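Local coordinates for gene 2 protein (PDB 5C12) that forms the nuclease domain of the large terminase subunit of phage Sf6, a metal-dependent DNA-cutting part of the viral DNA-packaging motor, at residues G62-R73 and W88-D96; A98-D106 and L254-A262. The protein carries 1 engineered substitution. All coordinates share one frame; numbering follows the deposited sequence.

Interactions 1 and 2 are built in series along the chain and meet on one mixed sheet, their centres about 10 Å apart. In interaction 1, helix 82-95 packs against the hairpin of strands 61-67 and 70-77; a short link then leads into strand 100-104, where interaction 2 begins, and its partner, 254-262, comes from the far end of the chain and includes the end of helix 249-256. The two touch directly: Ala98 N probably donates to Ala93 O, and Arg66 NE to Cys257 O. Strand 47-52, which carries the metal ligand Asp52, runs between strands 61-67 and 100-104, so both contacts pack elements bordering the metal site of the nuclease domain.

Interaction 1: residues G62-R73 and W88-D96; sequences GYASRHGSVVKR and WATSLAIED
Tyr63 lays one ring face over the CB of Leu92, a CH-pi contact of 3.7 Å from Leu92 CB to the Tyr63 ring centroid. Leu92 CD1 reaches CG and CD1 of the same ring, while Trp88 brings CH2 to Tyr63 CB at 3.7 Å. With its CG anti to the backbone N (chi1 173°), Tyr63 runs along the helix, and its OH donates to Asp96 OD2 at 2.6 Å, meeting that oxygen on its anti side. Ser49 of the neighbouring strand also bonds this hydroxyl and that of Ser65.

Asp96 gathers the polar contacts. Arg73 grips it side-on. Its NE reaches Asp96 OD2 at 3.0 Å, on the syn lone pair, and its NH2 reaches Asp96 OD1 at 2.7 Å. The guanidinium and carboxylate planes are only 22° apart. OD2 thus takes two donors, which should favour the ionised acid. Leu92 CD2 covers a guanidinium face, and two waters link Arg73 to Glu95, whose direct salt bridge is long. Lys72, extended beyond CG, passes alongside Asp96 and donates from NZ to Asp96 O at 2.7 Å, in the carbonyl plane.

A classic beta bulge places Lys72 and Arg73 both facing Ser65, and a salt-bridge network joins this bulged beta hairpin to the C-terminal end of helix 82-95, packed on the sheet.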
# COMPACT_ATOMS: atom_id res chain seq x y z
N GLY A 62 8.83 -5.64 3.00
CA GLY A 62 7.88 -5.61 1.91
C GLY A 62 8.19 -4.58 0.86
O GLY A 62 8.79 -3.52 1.15
N TYR A 63 7.81 -4.88 -0.37
CA TYR A 63 7.86 -3.96 -1.49
C TYR A 63 6.64 -4.16 -2.37
O TYR A 63 6.20 -5.27 -2.58
CB TYR A 63 9.12 -4.20 -2.30
CG TYR A 63 9.22 -3.42 -3.60
CD1 TYR A 63 8.62 -3.88 -4.75
CD2 TYR A 63 9.90 -2.23 -3.66
CE1 TYR A 63 8.71 -3.18 -5.93
CE2 TYR A 63 10.00 -1.53 -4.82
CZ TYR A 63 9.40 -1.99 -5.95
OH TYR A 63 9.55 -1.27 -7.13
N ALA A 64 6.13 -3.06 -2.90
CA ALA A 64 5.02 -3.12 -3.83
C ALA A 64 5.21 -2.07 -4.89
O ALA A 64 5.78 -1.02 -4.61
CB ALA A 64 3.70 -2.91 -3.11
N SER A 65 4.76 -2.34 -6.11
CA SER A 65 4.81 -1.33 -7.15
C SER A 65 3.59 -1.43 -8.03
O SER A 65 3.10 -2.53 -8.30
CB SER A 65 6.07 -1.49 -7.99
OG SER A 65 6.19 -0.44 -8.92
N ARG A 66 3.11 -0.28 -8.49
CA ARG A 66 2.03 -0.24 -9.46
C ARG A 66 2.33 0.74 -10.56
O ARG A 66 3.06 1.73 -10.36
CB ARG A 66 0.73 0.16 -8.75
CG ARG A 66 0.69 1.57 -8.20
CD ARG A 66 -0.56 1.83 -7.39
NE ARG A 66 -0.57 3.15 -6.75
CZ ARG A 66 -1.17 4.23 -7.21
NH1 ARG A 66 -1.83 4.23 -8.37
NH2 ARG A 66 -1.13 5.35 -6.50
N HIS A 67 1.73 0.51 -11.71
CA HIS A 67 1.73 1.43 -12.82
C HIS A 67 0.29 1.89 -12.90
O HIS A 67 -0.59 1.12 -13.27
CB HIS A 67 2.18 0.73 -14.10
CG HIS A 67 2.11 1.60 -15.32
ND1 HIS A 67 2.29 1.10 -16.60
CD2 HIS A 67 1.86 2.92 -15.46
CE1 HIS A 67 2.16 2.09 -17.47
NE2 HIS A 67 1.91 3.20 -16.81
N GLY A 68 0.02 3.14 -12.54
CA GLY A 68 -1.36 3.57 -12.42
C GLY A 68 -2.14 2.63 -11.52
O GLY A 68 -1.74 2.31 -10.41
N SER A 69 -3.27 2.14 -12.03
CA SER A 69 -4.15 1.31 -11.25
C SER A 69 -3.84 -0.19 -11.37
O SER A 69 -4.66 -1.01 -10.96
CB SER A 69 -5.61 1.57 -11.66
OG SER A 69 -5.94 2.95 -11.39
N VAL A 70 -2.70 -0.55 -11.95
CA VAL A 70 -2.36 -1.98 -12.10
C VAL A 70 -1.13 -2.29 -11.26
O VAL A 70 -0.05 -1.76 -11.52
CB VAL A 70 -2.10 -2.37 -13.56
CG1 VAL A 70 -1.78 -3.87 -13.65
CG2 VAL A 70 -3.32 -2.05 -14.42
N VAL A 71 -1.29 -3.13 -10.24
CA VAL A 71 -0.19 -3.60 -9.39
C VAL A 71 0.67 -4.62 -10.17
O VAL A 71 0.14 -5.59 -10.72
CB VAL A 71 -0.72 -4.21 -8.08
CG1 VAL A 71 0.43 -4.69 -7.18
CG2 VAL A 71 -1.59 -3.22 -7.31
N LYS A 72 1.98 -4.40 -10.24
CA LYS A 72 2.85 -5.22 -11.06
C LYS A 72 3.92 -6.02 -10.30
O LYS A 72 4.45 -6.99 -10.84
CB LYS A 72 3.49 -4.39 -12.18
CG LYS A 72 4.44 -3.34 -11.74
CD LYS A 72 5.11 -2.69 -12.95
CE LYS A 72 6.11 -1.64 -12.49
NZ LYS A 72 6.75 -1.04 -13.68
N ARG A 73 4.23 -5.63 -9.07
CA ARG A 73 5.19 -6.36 -8.26
C ARG A 73 4.82 -6.33 -6.80
O ARG A 73 4.43 -5.28 -6.26
CB ARG A 73 6.64 -5.82 -8.41
CG ARG A 73 7.68 -6.77 -7.84
CD ARG A 73 9.07 -6.22 -7.78
NE ARG A 73 9.56 -5.79 -9.08
CZ ARG A 73 10.22 -6.56 -9.93
NH1 ARG A 73 10.46 -7.83 -9.64
NH2 ARG A 73 10.64 -6.06 -11.08
N TRP A 88 17.86 -3.20 -1.43
CA TRP A 88 16.99 -4.11 -2.17
C TRP A 88 15.77 -3.39 -2.76
O TRP A 88 15.46 -3.53 -3.95
CB TRP A 88 16.58 -5.24 -1.22
CG TRP A 88 15.39 -6.07 -1.68
CD1 TRP A 88 15.37 -7.02 -2.68
CD2 TRP A 88 14.08 -6.05 -1.13
NE1 TRP A 88 14.11 -7.56 -2.78
CE2 TRP A 88 13.31 -7.00 -1.83
CE3 TRP A 88 13.46 -5.32 -0.11
CZ2 TRP A 88 11.97 -7.22 -1.55
CZ3 TRP A 88 12.14 -5.54 0.16
CH2 TRP A 88 11.40 -6.48 -0.57
N ALA A 89 15.07 -2.62 -1.93
CA ALA A 89 13.84 -1.99 -2.35
C ALA A 89 14.06 -0.88 -3.35
O ALA A 89 13.31 -0.73 -4.30
CB ALA A 89 13.11 -1.45 -1.15
N THR A 90 15.11 -0.09 -3.14
CA THR A 90 15.40 0.98 -4.09
C THR A 90 15.87 0.42 -5.42
O THR A 90 15.55 0.96 -6.48
CB THR A 90 16.43 2.02 -3.54
OG1 THR A 90 17.64 1.37 -3.15
CG2 THR A 90 15.82 2.78 -2.35
N SER A 91 16.62 -0.68 -5.39
CA SER A 91 17.00 -1.34 -6.63
C SER A 91 15.77 -1.87 -7.36
O SER A 91 15.69 -1.76 -8.58
CB SER A 91 17.99 -2.46 -6.35
OG SER A 91 19.26 -1.89 -6.04
N LEU A 92 14.81 -2.43 -6.64
CA LEU A 92 13.54 -2.83 -7.28
C LEU A 92 12.82 -1.63 -7.90
O LEU A 92 12.29 -1.72 -9.01
CB LEU A 92 12.61 -3.57 -6.32
CG LEU A 92 13.01 -5.02 -6.01
CD1 LEU A 92 12.07 -5.55 -4.93
CD2 LEU A 92 12.97 -5.88 -7.25
N ALA A 93 12.80 -0.50 -7.20
CA ALA A 93 12.15 0.69 -7.71
C ALA A 93 12.80 1.13 -9.03
O ALA A 93 12.13 1.52 -9.99
CB ALA A 93 12.19 1.81 -6.68
N ILE A 94 14.12 1.09 -9.07
CA ILE A 94 14.82 1.38 -10.30
C ILE A 94 14.44 0.39 -11.40
O ILE A 94 14.14 0.80 -12.53
CB ILE A 94 16.33 1.41 -10.04
CG1 ILE A 94 16.66 2.62 -9.17
CG2 ILE A 94 17.12 1.45 -11.36
CD1 ILE A 94 18.01 2.53 -8.54
N GLU A 95 14.45 -0.90 -11.09
CA GLU A 95 14.11 -1.94 -12.06
C GLU A 95 12.69 -1.76 -12.60
O GLU A 95 12.43 -2.00 -13.79
CB GLU A 95 14.27 -3.31 -11.40
CG GLU A 95 14.03 -4.49 -12.31
CD GLU A 95 14.34 -5.83 -11.65
OE1 GLU A 95 14.75 -5.84 -10.48
OE2 GLU A 95 14.16 -6.87 -12.32
N ASP A 96 11.80 -1.28 -11.74
CA ASP A 96 10.40 -1.10 -12.08
C ASP A 96 10.10 0.23 -12.78
O ASP A 96 8.96 0.48 -13.16
CB ASP A 96 9.52 -1.21 -10.83
CG ASP A 96 9.36 -2.64 -10.35
OD1 ASP A 96 9.54 -3.56 -11.18
OD2 ASP A 96 9.10 -2.85 -9.14
O HOH W 1 12.54 -8.95 -11.45
O HOH W 2 11.65 -7.00 -13.53

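Interaction 2: residues A98-D106 and L254-A262; sequences ADHYLWDGD and LMMCMHCPA. With MG (magnesium ion), chain B.
His100 leans on Pro261 from its first side-chain atom outward. CB lies 3.8 Å from Pro261 CG, and CG keeps about the same spacing from that carbon. Farther along, ND1 comes to 3.6 Å from Pro261 CG, yet its polar partner is Thr126 on the adjoining strand 126-130. On the other branch, CD2 approaches Cys260 SG at 3.5 Å, an oblique sulfur-aromatic contact with the sulfur 41° off the ring normal. At the tip, CE1 nears the carbonyl carbon of Ala262 and NE2 the same sulfur. With CG beside the backbone N (chi1 -53°), the imidazole crosses the proline obliquely and lies against three consecutive residues.

Two residues on, Leu102 again projects toward the other segment. Its methyls rest on backbone carbonyls: CD1 is 3.6 Å from His259 O and CD2 3.8 Å from Met256 O. The carbonyl oxygen of His259 is buried here and has no hydrogen-bond partner in the model. Leu102 CD2 also meets CD2 of His259, whose ring packs with those of Phe172 and Phe137. A type I turn from Met256 to His259 leads the chain into the residues lying along strand 100-104.

At the strand's end, Met256 sets SD 3.7 Å from Asp104 N and 3.8 Å from Asp104 CB, packing beside the base of an acidic side chain whose other end holds metal. Asp104 OD2 binds a magnesium ion at 2.0 Å, and two waters are also ligands of that ion. Asp104 OD1 instead accepts from Asp106 N, above the carboxylate plane, in an Asx turn that helps fix the carboxylate. A second magnesium ion is held by Asp52 and Asp252, and the cluster of acidic residues at strand ends and on a helix is consistent with the RNase H-like, two-metal-ion nuclease site of large terminases.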
# COMPACT_ATOMS: atom_id res chain seq x y z
N ALA A 98 10.19 3.23 -11.46
CA ALA A 98 9.41 4.07 -10.58
C ALA A 98 9.62 5.55 -10.85
O ALA A 98 10.74 5.99 -11.09
CB ALA A 98 9.70 3.77 -9.11
N ASP A 99 8.53 6.30 -10.77
CA ASP A 99 8.57 7.75 -10.75
C ASP A 99 8.61 8.25 -9.31
O ASP A 99 9.18 9.29 -9.02
CB ASP A 99 7.33 8.32 -11.45
CG ASP A 99 7.29 7.93 -12.91
OD1 ASP A 99 8.19 8.33 -13.66
OD2 ASP A 99 6.36 7.21 -13.33
N HIS A 100 8.01 7.49 -8.40
CA HIS A 100 7.89 7.85 -7.00
C HIS A 100 8.12 6.64 -6.14
O HIS A 100 7.58 5.57 -6.40
CB HIS A 100 6.49 8.40 -6.73
CG HIS A 100 6.08 9.51 -7.63
ND1 HIS A 100 6.59 10.78 -7.52
CD2 HIS A 100 5.21 9.54 -8.67
CE1 HIS A 100 6.05 11.55 -8.45
NE2 HIS A 100 5.21 10.82 -9.16
N TYR A 101 8.89 6.81 -5.08
CA TYR A 101 9.18 5.77 -4.11
C TYR A 101 8.84 6.30 -2.74
O TYR A 101 9.22 7.43 -2.40
CB TYR A 101 10.65 5.44 -4.15
CG TYR A 101 11.17 4.53 -3.09
CD1 TYR A 101 11.75 5.02 -1.94
CD2 TYR A 101 11.17 3.14 -3.27
CE1 TYR A 101 12.26 4.19 -0.99
CE2 TYR A 101 11.68 2.30 -2.32
CZ TYR A 101 12.23 2.83 -1.17
OH TYR A 101 12.80 2.04 -0.20
N LEU A 102 8.14 5.49 -1.96
CA LEU A 102 7.84 5.79 -0.56
C LEU A 102 8.39 4.70 0.33
O LEU A 102 8.56 3.55 -0.10
CB LEU A 102 6.34 5.94 -0.33
CG LEU A 102 5.62 6.95 -1.21
CD1 LEU A 102 5.06 6.25 -2.43
CD2 LEU A 102 4.49 7.63 -0.44
N TRP A 103 8.67 5.04 1.59
CA TRP A 103 8.99 4.01 2.55
C TRP A 103 8.50 4.42 3.92
O TRP A 103 8.34 5.61 4.20
CB TRP A 103 10.50 3.73 2.58
CG TRP A 103 11.29 4.68 3.43
CD1 TRP A 103 11.74 4.45 4.70
CD2 TRP A 103 11.75 5.99 3.07
NE1 TRP A 103 12.43 5.55 5.16
CE2 TRP A 103 12.44 6.51 4.18
CE3 TRP A 103 11.61 6.78 1.93
CZ2 TRP A 103 13.01 7.78 4.18
CZ3 TRP A 103 12.15 8.05 1.94
CH2 TRP A 103 12.86 8.53 3.05
N ASP A 104 8.26 3.43 4.78
CA ASP A 104 7.77 3.68 6.12
C ASP A 104 8.91 4.19 7.00
O ASP A 104 9.88 3.49 7.26
CB ASP A 104 7.18 2.40 6.70
CG ASP A 104 6.71 2.55 8.13
OD1 ASP A 104 6.61 3.68 8.65
OD2 ASP A 104 6.44 1.50 8.76
N GLY A 105 8.77 5.44 7.42
CA GLY A 105 9.76 6.05 8.29
C GLY A 105 9.28 6.27 9.70
O GLY A 105 9.96 6.98 10.48
N ASP A 106 8.16 5.67 10.07
CA ASP A 106 7.55 5.91 11.38
C ASP A 106 8.29 5.15 12.46
O ASP A 106 8.13 5.43 13.65
CB ASP A 106 6.08 5.49 11.39
CG ASP A 106 5.14 6.58 11.89
OD1 ASP A 106 5.61 7.68 12.21
OD2 ASP A 106 3.92 6.34 11.93
N LEU A 254 1.87 -2.10 -0.11
CA LEU A 254 0.86 -1.80 -1.10
C LEU A 254 0.06 -0.55 -0.69
O LEU A 254 -0.22 0.32 -1.51
CB LEU A 254 -0.04 -3.02 -1.34
CG LEU A 254 -1.18 -2.75 -2.33
CD1 LEU A 254 -0.66 -2.43 -3.71
CD2 LEU A 254 -2.12 -3.94 -2.35
N MET A 255 -0.30 -0.48 0.58
CA MET A 255 -1.04 0.65 1.11
C MET A 255 -0.29 1.96 0.86
O MET A 255 -0.88 2.98 0.44
CB MET A 255 -1.30 0.43 2.61
CG MET A 255 -1.92 1.65 3.31
SD MET A 255 -0.76 2.88 3.90
CE MET A 255 -0.07 1.96 5.24
N MET A 256 1.01 1.97 1.15
CA MET A 256 1.77 3.20 0.97
C MET A 256 1.81 3.67 -0.47
O MET A 256 1.84 4.86 -0.76
CB MET A 256 3.17 3.06 1.58
CG MET A 256 3.13 2.96 3.08
SD MET A 256 4.77 2.87 3.86
CE MET A 256 5.24 1.20 3.44
N CYS A 257 1.82 2.72 -1.39
CA CYS A 257 1.73 3.00 -2.82
C CYS A 257 0.49 3.75 -3.26
O CYS A 257 0.45 4.25 -4.38
CB CYS A 257 1.71 1.69 -3.60
SG CYS A 257 3.31 1.06 -3.78
N MET A 258 -0.54 3.76 -2.43
CA MET A 258 -1.76 4.47 -2.74
C MET A 258 -1.58 5.95 -2.70
O MET A 258 -2.37 6.67 -3.26
CB MET A 258 -2.89 4.10 -1.75
CG MET A 258 -3.23 2.61 -1.74
SD MET A 258 -4.01 2.08 -3.29
CE MET A 258 -2.64 1.35 -4.17
N HIS A 259 -0.50 6.41 -2.06
CA HIS A 259 -0.28 7.83 -1.98
C HIS A 259 0.70 8.16 -3.09
O HIS A 259 1.83 7.66 -3.07
CB HIS A 259 0.29 8.19 -0.62
CG HIS A 259 0.57 9.64 -0.45
ND1 HIS A 259 -0.23 10.63 -0.97
CD2 HIS A 259 1.59 10.27 0.19
CE1 HIS A 259 0.28 11.81 -0.66
NE2 HIS A 259 1.38 11.62 0.04
N CYS A 260 0.25 8.93 -4.07
CA CYS A 260 1.16 9.45 -5.09
C CYS A 260 1.55 10.89 -4.73
O CYS A 260 0.74 11.81 -4.87
CB CYS A 260 0.55 9.39 -6.49
SG CYS A 260 1.78 9.63 -7.79
N PRO A 261 2.78 11.08 -4.24
CA PRO A 261 3.27 12.33 -3.63
C PRO A 261 3.04 13.64 -4.41
O PRO A 261 2.60 14.61 -3.80
CB PRO A 261 4.78 12.08 -3.46
CG PRO A 261 5.07 10.85 -4.23
CD PRO A 261 3.82 10.05 -4.23
N ALA A 262 3.35 13.68 -5.70
CA ALA A 262 3.23 14.93 -6.46
C ALA A 262 3.40 14.68 -7.95
O ALA A 262 3.58 15.62 -8.73
CB ALA A 262 4.26 15.97 -5.97
MG MG B . 6.13 -0.49 8.89
O HOH W 3 4.42 -0.23 8.06
O HOH W 4 6.37 -2.13 9.21